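Local coordinates for Fc fragment of IgE receptor II (Bos taurus, PDB 6PWS), which is the low-affinity IgE receptor CD23, whose C-type lectin domain binds calcium and, in cattle, mannose-type sugars, at residues Gln17-Tyr22 / Val127-Ala132; Ser46-Glu51 / Trp80-Pro85. One frame throughout, in Å; residues are numbered along the deposited sequence. Where two conformers were deposited one is given.

Contact 1 (Gln17-Tyr22 / Val127-Ala132); sequences QKKCYY and VCDRLA
Strand 19-25, the second arm of the N-terminal hairpin, pairs antiparallel with the C-terminal strand 123-131 through K19-Y22 and V127-L131, bringing the two ends of the domain together, as in C-type lectin folds. C20 with R130 and Y22 with C128 are the hydrogen-bonded pairs; C20 N reaches R130 O at 2.8 Å and Y22 N reaches C128 O at 2.9 Å, each answered by a return bond. Beyond the last bridge, A132 N still donates to K18 O at 2.9 Å, and a water links that oxygen to A132 O. On the face that carries Y21 and D129, the chain of K19 folds over at chi3 (62°) and brings NZ to 2.7 Å from D129 OD2, above the carboxylate plane. E52 shares this ammonium group and also takes the hydroxyl of Y21. The ring of Y21 lies beside D129 with its plane 74° from the carboxylate, CD2 being 4.0 Å from D129 CB. Cysteines occupy the other face. C20 SG rests 3.8 Å from A132 CB and is tied to C9, whereas C128 SG, bonded to C37, sits obliquely to the Y22 ring, 5.3 Å from its centroid. Disulfides thus fasten each strand to a different part of the chain, C128 to helix 30-39 and C20 to the N-terminal segment. With K19 between two acids and its ammonium group bonded to OD2 of the buried D129, D129 is probably stabilised as a carboxylate.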
# COMPACT_ATOMS: atom_id res chain seq x y z
N GLN A 17 -7.08 -11.11 -9.60
CA GLN A 17 -8.03 -10.25 -10.32
C GLN A 17 -7.37 -9.14 -11.13
O GLN A 17 -7.51 -7.94 -10.84
CB GLN A 17 -9.08 -9.69 -9.36
CG GLN A 17 -9.95 -10.78 -8.76
CD GLN A 17 -11.14 -10.25 -7.98
OE1 GLN A 17 -11.30 -9.04 -7.79
NE2 GLN A 17 -11.98 -11.16 -7.51
N LYS A 18 -6.67 -9.54 -12.19
CA LYS A 18 -6.11 -8.67 -13.22
C LYS A 18 -4.84 -7.97 -12.78
O LYS A 18 -4.27 -7.21 -13.58
CB LYS A 18 -7.10 -7.61 -13.72
CG LYS A 18 -8.47 -8.14 -14.01
CD LYS A 18 -9.46 -7.01 -13.97
CE LYS A 18 -10.71 -7.37 -14.72
NZ LYS A 18 -11.62 -8.31 -14.03
N LYS A 19 -4.38 -8.19 -11.55
CA LYS A 19 -3.21 -7.51 -11.04
C LYS A 19 -2.24 -8.53 -10.45
O LYS A 19 -2.59 -9.69 -10.19
CB LYS A 19 -3.60 -6.43 -10.01
CG LYS A 19 -4.29 -5.23 -10.65
CD LYS A 19 -4.82 -4.22 -9.63
CE LYS A 19 -3.71 -3.61 -8.79
NZ LYS A 19 -4.22 -2.53 -7.90
N CYS A 20 -1.02 -8.06 -10.24
CA CYS A 20 0.06 -8.82 -9.63
C CYS A 20 0.55 -8.04 -8.42
O CYS A 20 0.64 -6.81 -8.47
CB CYS A 20 1.22 -8.96 -10.61
SG CYS A 20 0.77 -9.79 -12.14
N TYR A 21 0.91 -8.77 -7.36
CA TYR A 21 1.25 -8.17 -6.08
C TYR A 21 2.58 -8.71 -5.58
O TYR A 21 2.88 -9.90 -5.71
CB TYR A 21 0.14 -8.43 -5.05
CG TYR A 21 -1.20 -7.88 -5.50
CD1 TYR A 21 -2.02 -8.60 -6.35
CD2 TYR A 21 -1.63 -6.62 -5.09
CE1 TYR A 21 -3.25 -8.09 -6.78
CE2 TYR A 21 -2.86 -6.11 -5.50
CZ TYR A 21 -3.66 -6.85 -6.34
OH TYR A 21 -4.89 -6.40 -6.77
N TYR A 22 3.36 -7.81 -4.98
CA TYR A 22 4.67 -8.14 -4.42
C TYR A 22 4.63 -7.84 -2.93
O TYR A 22 4.38 -6.70 -2.54
CB TYR A 22 5.76 -7.30 -5.08
CG TYR A 22 7.15 -7.80 -4.77
CD1 TYR A 22 7.89 -7.30 -3.71
CD2 TYR A 22 7.71 -8.81 -5.54
CE1 TYR A 22 9.16 -7.79 -3.44
CE2 TYR A 22 8.97 -9.29 -5.28
CZ TYR A 22 9.69 -8.79 -4.24
OH TYR A 22 10.95 -9.30 -4.01
N VAL A 127 3.91 -3.35 0.12
CA VAL A 127 3.23 -4.12 -0.91
C VAL A 127 3.23 -3.31 -2.20
O VAL A 127 2.85 -2.14 -2.19
CB VAL A 127 1.79 -4.48 -0.51
CG1 VAL A 127 1.14 -5.34 -1.57
CG2 VAL A 127 1.76 -5.18 0.86
N CYS A 128 3.65 -3.95 -3.30
CA CYS A 128 3.63 -3.35 -4.62
C CYS A 128 2.57 -4.01 -5.48
O CYS A 128 2.19 -5.17 -5.26
CB CYS A 128 4.97 -3.53 -5.36
SG CYS A 128 6.48 -3.33 -4.39
N ASP A 129 2.14 -3.30 -6.53
CA ASP A 129 1.31 -3.91 -7.55
C ASP A 129 1.77 -3.53 -8.95
O ASP A 129 2.61 -2.64 -9.16
CB ASP A 129 -0.21 -3.68 -7.33
CG ASP A 129 -0.67 -2.24 -7.53
OD1 ASP A 129 -0.01 -1.48 -8.25
OD2 ASP A 129 -1.73 -1.89 -6.94
N ARG A 130 1.22 -4.29 -9.90
CA ARG A 130 1.39 -4.14 -11.33
C ARG A 130 0.14 -4.72 -11.97
O ARG A 130 -0.57 -5.53 -11.37
CB ARG A 130 2.54 -5.00 -11.87
CG ARG A 130 3.91 -4.41 -11.76
CD ARG A 130 4.99 -5.42 -12.15
NE ARG A 130 4.81 -6.01 -13.48
CZ ARG A 130 5.32 -5.52 -14.61
NH1 ARG A 130 6.04 -4.40 -14.61
NH2 ARG A 130 5.11 -6.15 -15.76
N LEU A 131 -0.13 -4.33 -13.21
CA LEU A 131 -1.16 -5.02 -13.98
C LEU A 131 -0.63 -6.36 -14.45
O LEU A 131 0.54 -6.50 -14.81
CB LEU A 131 -1.56 -4.19 -15.20
CG LEU A 131 -2.05 -2.78 -14.88
CD1 LEU A 131 -2.43 -2.06 -16.17
CD2 LEU A 131 -3.20 -2.79 -13.89
N ALA A 132 -1.49 -7.37 -14.44
CA ALA A 132 -1.10 -8.66 -14.98
C ALA A 132 -0.96 -8.56 -16.50
O ALA A 132 -1.64 -7.76 -17.16
CB ALA A 132 -2.14 -9.71 -14.62
O HOH W 1 -4.09 -7.13 -16.51

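Contact 2 (Ser46-Glu51 / Trp80-Pro85); sequences SIHSPE and WMDNQP
H48 turns an edge of its imidazole to the face of W80, the planes 59° apart and the centroid of the five-membered indole ring 4.5 Å away; the nearest atoms are H48 CE1 and W80 CD1, at 3.4 Å. The same imidazole meets the carboxylate of D82 almost coplanar, 15° between planes. Its NE2 donates to D82 OD1 at 3.1 Å, in the ring plane and onto the syn lone pair, with a weaker bond to OD2. At the other nitrogen D87 takes ND1, so hydrogen bonds at both nitrogens fix the rotation of the ring. Q84 lays its OE1 over one imidazole face, 3.4 Å from H48 CD2. W80-N83 form a type I beta turn leaving the short strand 79-80 of the lectin domain; overlapping its end, D82 OD1 also accepts from Q84 N, an Asx turn. Next to the histidine, the backbone of S46 and I47 crosses the same indole face: I47 N lies 3.4 Å above its plane, and I47 CB is 3.8 Å from W80 CH2. A water bridges W80 NE1 and I47 O. S46 OG, swung beside its own backbone N (chi1 -57°), accepts from D82 N at 3.0 Å.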
# COMPACT_ATOMS: atom_id res chain seq x y z
N SER A 46 -2.24 0.09 -4.86
CA SER A 46 -3.45 0.88 -4.83
C SER A 46 -4.66 -0.04 -4.72
O SER A 46 -4.70 -1.09 -5.37
CB SER A 46 -3.57 1.72 -6.11
OG SER A 46 -2.45 2.56 -6.32
N ILE A 47 -5.66 0.35 -3.91
CA ILE A 47 -6.71 -0.57 -3.47
C ILE A 47 -8.07 0.02 -3.81
O ILE A 47 -8.39 1.14 -3.38
CB ILE A 47 -6.60 -0.86 -1.95
CG1 ILE A 47 -5.19 -1.30 -1.57
CG2 ILE A 47 -7.64 -1.90 -1.54
CD1 ILE A 47 -4.95 -1.37 -0.07
N HIS A 48 -8.90 -0.74 -4.53
CA HIS A 48 -10.12 -0.18 -5.12
C HIS A 48 -11.37 -1.03 -4.95
O HIS A 48 -12.40 -0.72 -5.58
CB HIS A 48 -9.89 0.16 -6.60
CG HIS A 48 -8.92 1.28 -6.77
ND1 HIS A 48 -9.23 2.57 -6.43
CD2 HIS A 48 -7.62 1.30 -7.17
CE1 HIS A 48 -8.18 3.35 -6.64
NE2 HIS A 48 -7.20 2.60 -7.09
N SER A 49 -11.35 -2.05 -4.10
CA SER A 49 -12.56 -2.84 -3.87
C SER A 49 -12.40 -3.63 -2.59
O SER A 49 -11.27 -3.90 -2.14
CB SER A 49 -12.82 -3.81 -5.04
OG SER A 49 -11.84 -4.82 -5.08
N PRO A 50 -13.52 -4.10 -2.02
CA PRO A 50 -13.42 -4.98 -0.85
C PRO A 50 -12.76 -6.32 -1.18
O PRO A 50 -12.10 -6.90 -0.32
CB PRO A 50 -14.88 -5.14 -0.39
CG PRO A 50 -15.70 -4.82 -1.59
CD PRO A 50 -14.92 -3.76 -2.34
N GLU A 51 -12.93 -6.82 -2.40
CA GLU A 51 -12.32 -8.10 -2.77
C GLU A 51 -10.80 -7.97 -2.83
O GLU A 51 -10.06 -8.85 -2.37
CB GLU A 51 -12.88 -8.57 -4.11
CG GLU A 51 -14.38 -8.89 -4.10
CD GLU A 51 -15.31 -7.67 -4.19
OE1 GLU A 51 -14.85 -6.55 -4.52
OE2 GLU A 51 -16.52 -7.85 -3.93
N TRP A 80 -3.67 8.02 -4.69
CA TRP A 80 -3.17 6.68 -4.94
C TRP A 80 -2.00 6.70 -5.92
O TRP A 80 -1.94 7.52 -6.85
CB TRP A 80 -4.26 5.80 -5.58
CG TRP A 80 -5.32 5.33 -4.64
CD1 TRP A 80 -6.65 5.67 -4.65
CD2 TRP A 80 -5.15 4.40 -3.56
NE1 TRP A 80 -7.31 5.02 -3.63
CE2 TRP A 80 -6.41 4.24 -2.95
CE3 TRP A 80 -4.05 3.71 -3.04
CZ2 TRP A 80 -6.59 3.41 -1.84
CZ3 TRP A 80 -4.23 2.89 -1.93
CH2 TRP A 80 -5.49 2.75 -1.34
N MET A 81 -1.11 5.71 -5.79
CA MET A 81 -0.05 5.49 -6.77
C MET A 81 -0.60 5.29 -8.18
O MET A 81 0.05 5.70 -9.15
CB MET A 81 0.80 4.28 -6.35
CG MET A 81 2.21 4.60 -5.90
SD MET A 81 2.28 5.66 -4.45
CE MET A 81 4.03 6.06 -4.52
N ASP A 82 -1.76 4.66 -8.33
CA ASP A 82 -2.34 4.44 -9.66
C ASP A 82 -3.16 5.62 -10.16
O ASP A 82 -3.70 5.56 -11.28
CB ASP A 82 -3.13 3.11 -9.73
CG ASP A 82 -4.43 3.11 -8.94
OD1 ASP A 82 -4.81 4.13 -8.33
OD2 ASP A 82 -5.08 2.03 -8.95
N ASN A 83 -3.25 6.69 -9.37
CA ASN A 83 -3.96 7.92 -9.73
C ASN A 83 -5.46 7.71 -9.95
O ASN A 83 -6.12 8.60 -10.49
CB ASN A 83 -3.33 8.66 -10.92
CG ASN A 83 -2.02 9.35 -10.57
OD1 ASN A 83 -1.87 9.93 -9.50
ND2 ASN A 83 -1.11 9.34 -11.49
N GLN A 84 -6.03 6.60 -9.49
CA GLN A 84 -7.46 6.34 -9.63
C GLN A 84 -8.22 6.93 -8.44
O GLN A 84 -7.63 7.37 -7.44
CB GLN A 84 -7.69 4.84 -9.75
CG GLN A 84 -7.22 4.26 -11.06
CD GLN A 84 -7.40 2.76 -11.10
OE1 GLN A 84 -8.21 2.19 -10.35
NE2 GLN A 84 -6.66 2.10 -11.97
N PRO A 85 -9.55 6.95 -8.51
CA PRO A 85 -10.33 7.65 -7.49
C PRO A 85 -10.26 7.03 -6.10
O PRO A 85 -9.89 5.87 -5.91
CB PRO A 85 -11.77 7.59 -8.03
CG PRO A 85 -11.58 7.48 -9.51
CD PRO A 85 -10.39 6.59 -9.68
O HOH W 2 -9.78 3.65 -3.03

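Contact 2 is nested inside the chain loop that contact 1 closes: 17-22 comes first, then 46-51, 80-85 and finally 127-132. Their centres lie about 11 Å apart, and the two meet directly where D129 OD2 of contact 1 takes S46 N of contact 2, probably as a hydrogen bond of 2.9 Å. Helix 50-59 joins them as well: its E52, already a partner of contact 1 through OE2, takes H48 N through OE1. Contact 1 belongs to the large mixed sheet near the chain ends; contact 2 joins the loop leading into that helix to the turn after strand 79-80. Neither supplies a residue to the calcium or mannoside sites, so both belong to the scaffold of the domain.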